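PDB 3C9H: ABC transporter, substrate binding protein from Agrobacterium tumefaciens, which is probably the periplasmic solute-binding component of an ABC transporter, capturing a solute for delivery to its membrane partner, and binds magnesium. Local coordinates for residues Lys56-Ile61 and Gly277-Glu282; Leu132-Ala137 and Thr314-His319; Ser200-Met205 and Glu346-Ala351; Leu220-Val223 and Arg227-Leu230. All blocks are in the same frame, centred on the assembly; numbering follows the deposited sequence.

Contact 1 (Lys56-Ile61 and Gly277-Glu282)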
loop_
_atom_site.group_PDB
_atom_site.type_symbol
_atom_site.label_atom_id
_atom_site.label_comp_id
_atom_site.label_asym_id
_atom_site.label_seq_id
_atom_site.Cartn_x
_atom_site.Cartn_y
_atom_site.Cartn_z
ATOM N N LYS A 56 -11.524 21.905 -2.314
ATOM C CA LYS A 56 -12.241 22.871 -1.456
ATOM C C LYS A 56 -11.285 23.877 -0.810
ATOM O O LYS A 56 -11.619 25.056 -0.702
ATOM C CB LYS A 56 -13.005 22.158 -0.347
ATOM C CG LYS A 56 -14.247 21.429 -0.799
ATOM C CD LYS A 56 -14.765 20.598 0.334
ATOM C CE LYS A 56 -15.886 19.715 -0.102
ATOM N NZ LYS A 56 -16.250 18.824 1.041
ATOM N N ALA A 57 -10.112 23.410 -0.380
ATOM C CA ALA A 57 -9.064 24.298 0.156
ATOM C C ALA A 57 -8.440 25.149 -0.953
ATOM O O ALA A 57 -7.947 26.235 -0.693
ATOM C CB ALA A 57 -7.977 23.479 0.874
ATOM N N ASN A 58 -8.456 24.643 -2.185
ATOM C CA ASN A 58 -7.769 25.257 -3.326
ATOM C C ASN A 58 -8.687 25.287 -4.548
ATOM O O ASN A 58 -8.510 24.521 -5.477
ATOM C CB ASN A 58 -6.492 24.477 -3.636
ATOM C CG ASN A 58 -5.542 24.444 -2.469
ATOM O OD1 ASN A 58 -4.802 25.403 -2.251
ATOM N ND2 ASN A 58 -5.572 23.362 -1.685
ATOM N N PRO A 59 -9.695 26.184 -4.537
ATOM C CA PRO A 59 -10.716 26.173 -5.579
ATOM C C PRO A 59 -10.254 26.492 -7.009
ATOM O O PRO A 59 -11.012 26.246 -7.942
ATOM C CB PRO A 59 -11.744 27.201 -5.088
ATOM C CG PRO A 59 -11.075 28.015 -4.085
ATOM C CD PRO A 59 -9.935 27.226 -3.523
ATOM N N ASP A 60 -9.042 27.007 -7.184
ATOM C CA ASP A 60 -8.516 27.317 -8.522
ATOM C C ASP A 60 -7.664 26.201 -9.145
ATOM O O ASP A 60 -7.128 26.374 -10.242
ATOM C CB ASP A 60 -7.677 28.609 -8.473
ATOM C CG ASP A 60 -8.521 29.866 -8.258
ATOM O OD1 ASP A 60 -9.712 29.875 -8.655
ATOM O OD2 ASP A 60 -7.977 30.861 -7.714
ATOM N N ILE A 61 -7.545 25.058 -8.476
ATOM C CA ILE A 61 -6.670 23.985 -8.963
ATOM C C ILE A 61 -7.426 22.789 -9.504
ATOM O O ILE A 61 -8.174 22.157 -8.766
ATOM C CB ILE A 61 -5.681 23.501 -7.853
ATOM C CG1 ILE A 61 -4.884 24.694 -7.289
ATOM C CG2 ILE A 61 -4.736 22.431 -8.426
ATOM C CD1 ILE A 61 -4.121 25.480 -8.369
ATOM N N GLY A 277 2.420 20.259 -6.495
ATOM C CA GLY A 277 2.801 19.011 -5.870
ATOM C C GLY A 277 3.061 19.152 -4.386
ATOM O O GLY A 277 2.551 18.347 -3.587
ATOM N N ARG A 278 3.857 20.149 -3.998
ATOM C CA ARG A 278 4.122 20.417 -2.594
ATOM C C ARG A 278 2.867 20.837 -1.841
ATOM O O ARG A 278 2.710 20.515 -0.643
ATOM C CB ARG A 278 5.173 21.500 -2.419
ATOM C CG ARG A 278 6.537 20.997 -2.570
ATOM C CD ARG A 278 7.550 22.030 -2.293
ATOM N NE ARG A 278 8.668 21.742 -3.153
ATOM C CZ ARG A 278 8.951 22.371 -4.284
ATOM N NH1 ARG A 278 8.305 23.434 -4.684
ATOM N NH2 ARG A 278 9.976 21.961 -4.963
ATOM N N ARG A 279 1.987 21.559 -2.520
ATOM C CA ARG A 279 0.717 21.969 -1.905
ATOM C C ARG A 279 -0.137 20.756 -1.547
ATOM O O ARG A 279 -0.748 20.701 -0.473
ATOM C CB ARG A 279 -0.103 22.889 -2.828
ATOM C CG ARG A 279 -0.952 23.849 -1.985
ATOM C CD ARG A 279 -1.910 24.681 -2.775
ATOM N NE ARG A 279 -1.217 25.596 -3.662
ATOM C CZ ARG A 279 -1.815 26.474 -4.463
ATOM N NH1 ARG A 279 -3.142 26.557 -4.522
ATOM N NH2 ARG A 279 -1.071 27.252 -5.249
ATOM N N TYR A 280 -0.215 19.817 -2.479
ATOM C CA TYR A 280 -0.949 18.571 -2.288
ATOM C C TYR A 280 -0.298 17.728 -1.167
ATOM O O TYR A 280 -0.976 17.230 -0.254
ATOM C CB TYR A 280 -0.933 17.809 -3.594
ATOM C CG TYR A 280 -1.928 16.701 -3.729
ATOM C CD1 TYR A 280 -3.276 16.967 -3.972
ATOM C CD2 TYR A 280 -1.521 15.375 -3.695
ATOM C CE1 TYR A 280 -4.210 15.923 -4.152
ATOM C CE2 TYR A 280 -2.451 14.323 -3.885
ATOM C CZ TYR A 280 -3.783 14.616 -4.112
ATOM O OH TYR A 280 -4.693 13.583 -4.287
ATOM N N LEU A 281 1.022 17.595 -1.224
ATOM C CA LEU A 281 1.750 16.932 -0.124
ATOM C C LEU A 281 1.467 17.567 1.233
ATOM O O LEU A 281 1.136 16.883 2.207
ATOM C CB LEU A 281 3.253 16.940 -0.424
ATOM C CG LEU A 281 4.168 16.354 0.626
ATOM C CD1 LEU A 281 3.724 14.912 1.073
ATOM C CD2 LEU A 281 5.615 16.393 0.133
ATOM N N GLU A 282 1.570 18.886 1.310
ATOM C CA GLU A 282 1.210 19.594 2.527
ATOM C C GLU A 282 -0.223 19.242 2.973
ATOM O O GLU A 282 -0.460 19.009 4.164
ATOM C CB GLU A 282 1.333 21.103 2.310
ATOM C CG GLU A 282 1.335 21.924 3.566
ATOM C CD GLU A 282 1.948 23.284 3.325
ATOM O OE1 GLU A 282 1.371 24.008 2.480
ATOM O OE2 GLU A 282 3.009 23.603 3.941
#
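Asn58 and Arg279 meet at a slant, the carboxamide of Asn58 lying at the edge of the Arg279 guanidinium with the two planes turned 46° apart. Arg279 NH1 donates to Asn58 OD1 at 3.0 Å. At the hydrogen the bond is fairly straight, 155°, but the nitrogen stands well above the carbonyl plane of the amide, 42° out of it, so it does not aim at a lone pair. The same oxygen is also only 3.0 Å from Arg279 CD: the extended run through chi1 and chi2 brings CD to Asn58 OD1, and the bend at chi3 then swings the guanidinium so that NH1 reaches the same oxygen. At the other end of the amide, Asn58 ND2 is hydrogen-bonded to Phe54 O, in the last turn of helix 44-57, which probably limits rotation of the amide and leaves OD1 turned toward Arg279. Ile61 supplies the apolar neighbour, its CG1 lying 3.8 Å from Arg279 NH1. Asn58 and Ile61 are brought to one side by a type I beta turn, closed by Ile61 N to Asn58 O at 3.2 Å. Next along helix 274-285, Tyr280 meets Phe54 edge-to-face. The buried area is small, 130 Å², as expected of one hydrogen bond beside one aliphatic side chain. Such a joint, between the turn that leads from helix 44-57 into strand 62-67 and a helix far along the chain, fits an alpha/beta lobe of the periplasmic binding protein fold.

Contact 2 (Leu132-Ala137 and Thr314-His319)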
loop_
_atom_site.group_PDB
_atom_site.type_symbol
_atom_site.label_atom_id
_atom_site.label_comp_id
_atom_site.label_asym_id
_atom_site.label_seq_id
_atom_site.Cartn_x
_atom_site.Cartn_y
_atom_site.Cartn_z
ATOM N N LEU A 132 3.077 8.568 4.914
ATOM C CA LEU A 132 1.840 9.318 5.245
ATOM C C LEU A 132 0.686 8.540 5.873
ATOM O O LEU A 132 -0.296 9.156 6.321
ATOM C CB LEU A 132 1.332 10.049 3.988
ATOM C CG LEU A 132 2.345 11.020 3.368
ATOM C CD1 LEU A 132 1.883 11.464 1.946
ATOM C CD2 LEU A 132 2.553 12.222 4.284
ATOM N N THR A 133 0.782 7.205 5.864
ATOM C CA THR A 133 -0.258 6.318 6.347
ATOM C C THR A 133 0.408 5.192 7.137
ATOM O O THR A 133 1.629 5.047 7.114
ATOM C CB THR A 133 -1.032 5.665 5.177
ATOM O OG1 THR A 133 -0.173 4.729 4.487
ATOM C CG2 THR A 133 -1.572 6.732 4.194
ATOM N N PHE A 134 -0.408 4.367 7.779
ATOM C CA PHE A 134 0.083 3.226 8.577
ATOM C C PHE A 134 -0.931 2.083 8.343
ATOM O O PHE A 134 -1.972 2.035 8.986
ATOM C CB PHE A 134 0.148 3.702 10.046
ATOM C CG PHE A 134 0.969 2.838 10.968
ATOM C CD1 PHE A 134 2.360 2.910 10.963
ATOM C CD2 PHE A 134 0.345 1.994 11.874
ATOM C CE1 PHE A 134 3.125 2.121 11.844
ATOM C CE2 PHE A 134 1.092 1.201 12.753
ATOM C CZ PHE A 134 2.482 1.267 12.736
ATOM N N GLU A 135 -0.645 1.209 7.373
ATOM C CA GLU A 135 -1.624 0.207 6.848
ATOM C C GLU A 135 -1.118 -1.242 6.918
ATOM O O GLU A 135 -0.062 -1.536 6.401
ATOM C CB GLU A 135 -1.972 0.547 5.387
ATOM C CG GLU A 135 -2.789 1.840 5.249
ATOM C CD GLU A 135 -2.898 2.287 3.806
ATOM O OE1 GLU A 135 -3.655 1.639 3.050
ATOM O OE2 GLU A 135 -2.190 3.243 3.416
ATOM N N PRO A 136 -1.861 -2.144 7.591
ATOM C CA PRO A 136 -1.404 -3.522 7.761
ATOM C C PRO A 136 -1.758 -4.455 6.599
ATOM O O PRO A 136 -2.723 -4.198 5.875
ATOM C CB PRO A 136 -2.131 -3.973 9.018
ATOM C CG PRO A 136 -3.470 -3.271 8.929
ATOM C CD PRO A 136 -3.111 -1.891 8.322
ATOM N N ALA A 137 -0.938 -5.487 6.422
ATOM C CA ALA A 137 -1.199 -6.604 5.513
ATOM C C ALA A 137 -1.900 -7.695 6.308
ATOM O O ALA A 137 -1.313 -8.267 7.269
ATOM C CB ALA A 137 0.073 -7.139 4.977
ATOM N N THR A 314 -1.990 4.923 18.291
ATOM C CA THR A 314 -2.935 4.052 18.980
ATOM C C THR A 314 -2.769 2.588 18.572
ATOM O O THR A 314 -2.822 1.696 19.433
ATOM C CB THR A 314 -4.379 4.502 18.749
ATOM O OG1 THR A 314 -4.515 5.849 19.205
ATOM C CG2 THR A 314 -5.386 3.581 19.490
ATOM N N MET A 315 -2.561 2.345 17.273
ATOM C CA MET A 315 -2.317 0.995 16.772
ATOM C C MET A 315 -1.091 0.354 17.419
ATOM O O MET A 315 -1.134 -0.812 17.849
ATOM C CB MET A 315 -2.151 1.010 15.250
ATOM C CG MET A 315 -3.462 1.120 14.538
ATOM S SD MET A 315 -3.310 1.269 12.739
ATOM C CE MET A 315 -2.521 -0.331 12.299
ATOM N N GLN A 316 -0.014 1.125 17.524
ATOM C CA GLN A 316 1.176 0.635 18.195
ATOM C C GLN A 316 0.901 0.419 19.687
ATOM O O GLN A 316 1.372 -0.563 20.270
ATOM C CB GLN A 316 2.352 1.585 17.965
ATOM C CG GLN A 316 2.744 1.623 16.495
ATOM C CD GLN A 316 4.102 2.247 16.246
ATOM O OE1 GLN A 316 4.331 3.419 16.563
ATOM N NE2 GLN A 316 5.014 1.464 15.658
ATOM N N ALA A 317 0.113 1.316 20.286
ATOM C CA ALA A 317 -0.227 1.209 21.710
ATOM C C ALA A 317 -0.978 -0.064 21.961
ATOM O O ALA A 317 -0.641 -0.802 22.884
ATOM C CB ALA A 317 -1.064 2.405 22.172
ATOM N N ILE A 318 -1.998 -0.319 21.146
ATOM C CA ILE A 318 -2.856 -1.501 21.301
ATOM C C ILE A 318 -2.210 -2.833 20.874
ATOM O O ILE A 318 -2.343 -3.833 21.592
ATOM C CB ILE A 318 -4.181 -1.329 20.543
ATOM C CG1 ILE A 318 -4.975 -0.140 21.122
ATOM C CG2 ILE A 318 -5.001 -2.626 20.559
ATOM C CD1 ILE A 318 -4.762 0.140 22.630
ATOM N N HIS A 319 -1.506 -2.850 19.740
ATOM C CA HIS A 319 -0.974 -4.107 19.175
ATOM C C HIS A 319 0.473 -4.433 19.509
ATOM O O HIS A 319 0.867 -5.601 19.461
ATOM C CB HIS A 319 -1.149 -4.129 17.663
ATOM C CG HIS A 319 -2.577 -4.107 17.240
ATOM N ND1 HIS A 319 -3.195 -2.967 16.781
ATOM C CD2 HIS A 319 -3.521 -5.079 17.235
ATOM C CE1 HIS A 319 -4.458 -3.242 16.489
ATOM N NE2 HIS A 319 -4.681 -4.517 16.759
#
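Met315 O is gripped twice by His319, once by the backbone N at 2.8 Å and once by the ring atom ND1 at 3.2 Å. The two donors come from opposite faces of the carbonyl plane, and the ND1 bond is bent, 137° at the hydrogen. This double grip ties the last turn of helix 312-319 together just where Met315 sends its side chain toward Phe134. The thioether arrives at the rim of the phenyl ring: SD lies 5.2 Å from the centroid of the Phe134 ring and 88° off its normal, a Met-aromatic contact at the edge. A bend at chi3 (63°) carries the methyl group back along that edge, where Met315 CE is 3.7 Å from Phe134 CD2. The same methyl reaches Pro136, at 4.3 Å from its CD. Gln316 crosses Phe134 at about a right angle, its CG lying 3.8 Å from Phe134 CZ, and so lends aliphatic surface to the far end of the ring. On the strand side, Val260 of strand 258-268 and Leu323 and Pro325 of strand 323-325 also touch Phe134, while Pro300 touches Met315. Across the two segments the bonding is therefore carried by dispersion and sulfur-ring contact, and polar bonds within the helix hold the methionine's backbone, which implies a largely hydrophobic seat for Met315 on this face of the helix.

Contact 3 (Ser200-Met205 and Glu346-Ala351)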
loop_
_atom_site.group_PDB
_atom_site.type_symbol
_atom_site.label_atom_id
_atom_site.label_comp_id
_atom_site.label_asym_id
_atom_site.label_seq_id
_atom_site.Cartn_x
_atom_site.Cartn_y
_atom_site.Cartn_z
ATOM N N SER A 200 7.749 -22.228 3.770
ATOM C CA SER A 200 6.736 -23.262 4.013
ATOM C C SER A 200 5.325 -22.724 3.711
ATOM O O SER A 200 4.489 -23.443 3.139
ATOM C CB SER A 200 6.829 -23.813 5.441
ATOM O OG SER A 200 6.558 -22.800 6.401
ATOM N N VAL A 201 5.072 -21.466 4.080
ATOM C CA VAL A 201 3.801 -20.813 3.744
ATOM C C VAL A 201 3.634 -20.681 2.223
ATOM O O VAL A 201 2.606 -21.064 1.686
ATOM C CB VAL A 201 3.647 -19.413 4.410
ATOM C CG1 VAL A 201 2.303 -18.749 4.005
ATOM C CG2 VAL A 201 3.767 -19.517 5.940
ATOM N N ILE A 202 4.654 -20.167 1.537
ATOM C CA ILE A 202 4.587 -19.995 0.081
ATOM C C ILE A 202 4.376 -21.345 -0.611
ATOM O O ILE A 202 3.528 -21.488 -1.499
ATOM C CB ILE A 202 5.866 -19.286 -0.479
ATOM C CG1 ILE A 202 6.081 -17.936 0.207
ATOM C CG2 ILE A 202 5.758 -19.067 -1.982
ATOM C CD1 ILE A 202 4.791 -17.129 0.354
ATOM N N LYS A 203 5.131 -22.346 -0.180
ATOM C CA LYS A 203 4.978 -23.708 -0.717
ATOM C C LYS A 203 3.559 -24.250 -0.504
ATOM O O LYS A 203 2.926 -24.693 -1.459
ATOM C CB LYS A 203 6.024 -24.649 -0.112
ATOM C CG LYS A 203 7.441 -24.377 -0.635
ATOM C CD LYS A 203 8.519 -25.083 0.203
ATOM C CE LYS A 203 9.963 -24.765 -0.292
ATOM N NZ LYS A 203 10.257 -25.272 -1.701
ATOM N N ALA A 204 3.051 -24.169 0.728
ATOM C CA ALA A 204 1.660 -24.573 1.016
ATOM C C ALA A 204 0.652 -23.879 0.096
ATOM O O ALA A 204 -0.289 -24.516 -0.382
ATOM C CB ALA A 204 1.306 -24.319 2.471
ATOM N N MET A 205 0.831 -22.580 -0.155
ATOM C CA MET A 205 -0.105 -21.837 -1.009
ATOM C C MET A 205 -0.028 -22.370 -2.451
ATOM O O MET A 205 -1.060 -22.522 -3.134
ATOM C CB MET A 205 0.153 -20.311 -0.967
ATOM C CG MET A 205 -0.286 -19.591 0.346
ATOM S SD MET A 205 -0.201 -17.766 0.348
ATOM C CE MET A 205 1.560 -17.586 0.349
ATOM N N GLU A 346 12.533 -14.920 -8.124
ATOM C CA GLU A 346 12.672 -16.230 -8.742
ATOM C C GLU A 346 12.562 -17.366 -7.704
ATOM O O GLU A 346 12.027 -18.426 -8.005
ATOM C CB GLU A 346 13.933 -16.326 -9.627
ATOM C CG GLU A 346 15.292 -16.246 -8.939
ATOM C CD GLU A 346 16.460 -16.452 -9.936
ATOM O OE1 GLU A 346 16.223 -17.009 -11.048
ATOM O OE2 GLU A 346 17.611 -16.059 -9.610
ATOM N N ARG A 347 13.043 -17.142 -6.491
ATOM C CA ARG A 347 12.804 -18.072 -5.379
ATOM C C ARG A 347 11.291 -18.261 -5.054
ATOM O O ARG A 347 10.816 -19.366 -4.792
ATOM C CB ARG A 347 13.546 -17.560 -4.148
ATOM C CG ARG A 347 13.611 -18.543 -3.005
ATOM C CD ARG A 347 14.645 -18.130 -1.961
ATOM N NE ARG A 347 14.794 -19.157 -0.922
ATOM C CZ ARG A 347 15.237 -18.942 0.316
ATOM N NH1 ARG A 347 15.576 -17.727 0.728
ATOM N NH2 ARG A 347 15.320 -19.958 1.159
ATOM N N TRP A 348 10.545 -17.165 -5.072
ATOM C CA TRP A 348 9.113 -17.196 -4.820
ATOM C C TRP A 348 8.377 -18.002 -5.898
ATOM O O TRP A 348 7.525 -18.818 -5.581
ATOM C CB TRP A 348 8.631 -15.754 -4.728
ATOM C CG TRP A 348 7.192 -15.529 -4.473
ATOM C CD1 TRP A 348 6.551 -15.476 -3.250
ATOM C CD2 TRP A 348 6.214 -15.234 -5.451
ATOM N NE1 TRP A 348 5.213 -15.179 -3.431
ATOM C CE2 TRP A 348 4.985 -15.021 -4.773
ATOM C CE3 TRP A 348 6.246 -15.127 -6.843
ATOM C CZ2 TRP A 348 3.812 -14.722 -5.445
ATOM C CZ3 TRP A 348 5.087 -14.831 -7.499
ATOM C CH2 TRP A 348 3.880 -14.623 -6.800
ATOM N N ASN A 349 8.733 -17.800 -7.162
ATOM C CA ASN A 349 8.183 -18.604 -8.263
ATOM C C ASN A 349 8.564 -20.070 -8.128
ATOM O O ASN A 349 7.787 -20.943 -8.461
ATOM C CB ASN A 349 8.678 -18.098 -9.620
ATOM C CG ASN A 349 8.032 -16.803 -10.030
ATOM O OD1 ASN A 349 8.723 -15.843 -10.396
ATOM N ND2 ASN A 349 6.702 -16.747 -9.964
ATOM N N GLU A 350 9.773 -20.313 -7.639
ATOM C CA GLU A 350 10.310 -21.658 -7.425
ATOM C C GLU A 350 9.533 -22.398 -6.329
ATOM O O GLU A 350 9.211 -23.571 -6.492
ATOM C CB GLU A 350 11.828 -21.540 -7.145
ATOM C CG GLU A 350 12.528 -22.573 -6.258
ATOM C CD GLU A 350 14.019 -22.186 -5.986
ATOM O OE1 GLU A 350 14.636 -21.460 -6.813
ATOM O OE2 GLU A 350 14.571 -22.589 -4.936
ATOM N N ALA A 351 9.190 -21.702 -5.246
ATOM C CA ALA A 351 8.383 -22.273 -4.154
ATOM C C ALA A 351 6.930 -22.554 -4.540
ATOM O O ALA A 351 6.369 -23.560 -4.126
ATOM C CB ALA A 351 8.420 -21.359 -2.924
#
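Ile202 CG2 and Ala351 CB form the closest apolar pair here, 3.6 Å apart. The same methyl touches a second residue: Ile202 CG2 is 3.9 Å from Trp348 CD1, on the pyrrole part of the indole, and the two side chains cross at about a right angle. With CG1 beside the backbone N of Ile202 (chi1 -57°), CG2 stands anti to that N and faces both residues of the other helix. Trp348 and Ala351 stand one turn apart, so the methyl lies against the groove between them. On the other flank Lys203 lays its aliphatic chain on the small residue, CG to Ala351 CB being 3.9 Å, and its ammonium group hydrogen-bonds Ser354 OG, just past the end of the same helix as Ala351; that hydroxyl also bonds Ala351 O. Consistent with the small side chain of Ala351, Lys203 CA and Ala351 CA are 5.0 Å apart. The axes of segments 200-205 and 346-351 approach to 9.2 Å, with 49° between their N-to-C directions. Beyond this shell, Met188 of helix 183-194 touches both Ile202 and Trp348, Arg347 makes a cation-pi contact with Trp199, and Val201 and Ala204 rest on helix 155-164, placing helix 198-207 between that helix and the C-terminal helix 338-353.

Contact 4 (Leu220-Val223 and Arg227-Leu230)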
loop_
_atom_site.group_PDB
_atom_site.type_symbol
_atom_site.label_atom_id
_atom_site.label_comp_id
_atom_site.label_asym_id
_atom_site.label_seq_id
_atom_site.Cartn_x
_atom_site.Cartn_y
_atom_site.Cartn_z
ATOM N N LEU A 220 -10.228 -8.959 -3.231
ATOM C CA LEU A 220 -11.392 -8.644 -2.421
ATOM C C LEU A 220 -12.701 -8.946 -3.135
ATOM O O LEU A 220 -13.590 -9.564 -2.533
ATOM C CB LEU A 220 -11.326 -7.202 -1.908
ATOM C CG LEU A 220 -10.318 -7.015 -0.767
ATOM C CD1 LEU A 220 -9.977 -5.553 -0.612
ATOM C CD2 LEU A 220 -10.839 -7.608 0.562
ATOM N N GLU A 221 -12.821 -8.580 -4.409
ATOM C CA GLU A 221 -14.061 -8.916 -5.162
ATOM C C GLU A 221 -14.340 -10.411 -5.175
ATOM O O GLU A 221 -15.483 -10.804 -5.021
ATOM C CB GLU A 221 -14.141 -8.298 -6.582
ATOM C CG GLU A 221 -12.923 -8.359 -7.429
ATOM C CD GLU A 221 -12.927 -7.324 -8.589
ATOM O OE1 GLU A 221 -12.741 -6.088 -8.350
ATOM O OE2 GLU A 221 -13.068 -7.776 -9.747
ATOM N N ARG A 222 -13.302 -11.230 -5.281
ATOM C CA ARG A 222 -13.448 -12.678 -5.392
ATOM C C ARG A 222 -13.696 -13.387 -4.043
ATOM O O ARG A 222 -14.409 -14.402 -3.983
ATOM C CB ARG A 222 -12.256 -13.271 -6.130
ATOM C CG ARG A 222 -12.288 -12.962 -7.652
ATOM C CD ARG A 222 -10.927 -13.137 -8.313
ATOM N NE ARG A 222 -10.979 -12.802 -9.737
ATOM C CZ ARG A 222 -11.108 -11.572 -10.228
ATOM N NH1 ARG A 222 -11.165 -10.503 -9.430
ATOM N NH2 ARG A 222 -11.171 -11.400 -11.547
ATOM N N VAL A 223 -13.095 -12.866 -2.979
ATOM C CA VAL A 223 -13.391 -13.309 -1.608
ATOM C C VAL A 223 -14.816 -12.906 -1.238
ATOM O O VAL A 223 -15.524 -13.691 -0.627
ATOM C CB VAL A 223 -12.353 -12.765 -0.567
ATOM C CG1 VAL A 223 -12.774 -13.082 0.895
ATOM C CG2 VAL A 223 -10.953 -13.374 -0.867
ATOM N N ARG A 227 -15.928 -16.852 -4.463
ATOM C CA ARG A 227 -15.053 -17.560 -5.415
ATOM C C ARG A 227 -13.776 -18.043 -4.725
ATOM O O ARG A 227 -13.281 -19.146 -5.008
ATOM C CB ARG A 227 -14.692 -16.683 -6.619
ATOM C CG ARG A 227 -15.799 -16.588 -7.678
ATOM C CD ARG A 227 -15.447 -15.592 -8.772
ATOM N NE ARG A 227 -15.723 -14.231 -8.330
ATOM C CZ ARG A 227 -15.485 -13.132 -9.043
ATOM N NH1 ARG A 227 -14.928 -13.209 -10.236
ATOM N NH2 ARG A 227 -15.805 -11.944 -8.545
ATOM N N PHE A 228 -13.274 -17.205 -3.805
ATOM C CA PHE A 228 -12.131 -17.508 -2.968
ATOM C C PHE A 228 -12.568 -17.537 -1.529
ATOM O O PHE A 228 -13.420 -16.768 -1.131
ATOM C CB PHE A 228 -11.070 -16.404 -3.100
ATOM C CG PHE A 228 -10.416 -16.324 -4.465
ATOM C CD1 PHE A 228 -10.366 -17.408 -5.320
ATOM C CD2 PHE A 228 -9.773 -15.151 -4.848
ATOM C CE1 PHE A 228 -9.740 -17.314 -6.561
ATOM C CE2 PHE A 228 -9.146 -15.053 -6.089
ATOM C CZ PHE A 228 -9.135 -16.139 -6.941
ATOM N N VAL A 229 -11.958 -18.406 -0.735
ATOM C CA VAL A 229 -12.295 -18.489 0.689
ATOM C C VAL A 229 -11.324 -17.687 1.575
ATOM O O VAL A 229 -11.683 -17.269 2.666
ATOM C CB VAL A 229 -12.341 -19.947 1.134
ATOM C CG1 VAL A 229 -13.401 -20.700 0.299
ATOM C CG2 VAL A 229 -10.954 -20.611 1.047
ATOM N N LEU A 230 -10.097 -17.485 1.098
ATOM C CA LEU A 230 -9.047 -16.799 1.858
ATOM C C LEU A 230 -8.169 -15.942 0.944
ATOM O O LEU A 230 -7.837 -16.348 -0.177
ATOM C CB LEU A 230 -8.124 -17.813 2.558
ATOM C CG LEU A 230 -8.589 -18.481 3.852
ATOM C CD1 LEU A 230 -7.707 -19.703 4.136
ATOM C CD2 LEU A 230 -8.580 -17.504 5.025
HETATM O O HOH W 1 -14.899 -9.520 -9.798
#
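Arg222 leaves its helix with CB against the ring of Phe228, 3.4 Å from CD2. CG meets a different group, lying over the centre of one face of the Arg227 guanidinium, 3.5 Å from Arg227 CZ. CD returns to the phenyl ring, 3.4 Å from Phe228 CE2, because the chain stays extended from CG to NE and runs alongside Phe228 in the same direction. These contacts lie where helix 216-224 ends and turns back toward strand 230-235, a helix-to-strand connection of the alpha/beta periplasmic binding protein fold; Phe228 N donates to Arg222 O there at 3.0 Å and 164°. Farther out, Arg222 NE is 4.0 Å from Arg227 NH1, which lies over one face of the Arg222 guanidinium with the planes 27° apart. Two like charges this close probably rely on their acidic neighbours: Asp225 forms a salt bridge with Arg227, and at the tip Arg222 NH1 forms a salt bridge with Glu221 OE2 whose hydrogen bond is weak, as well as a hydrogen bond to Ala218 O. A water accepts from Arg227 NH2 at the guanidinium edge. One residue on, Val223 CG2 packs on Phe228 CB, and Phe228 O, buried without a hydrogen-bond donor, receives a CA-H...O contact from Val223 CA at 3.5 Å.

The contacts spread from one end of the molecule to the other: contacts 1 and 3 lie on opposite sides of the chain's centre, about 44 Å apart between centres. Contact 2 lies between, about 27 Å from contact 1 and about 28 Å from contact 3, centre to centre, and touches contact 1 through Leu132 CD1 and Leu281 CD1, 4.0 Å apart. Strand 135-142 begins in contact 2 and, farther on, its Val140 meets Val223 of contact 4. Along the chain, contacts 1, 2 and 3 alternate their segments, whereas contact 4 is local and falls within the span of each. Such interleaving is consistent with a two-lobed binding protein whose chain crosses between lobes more than once.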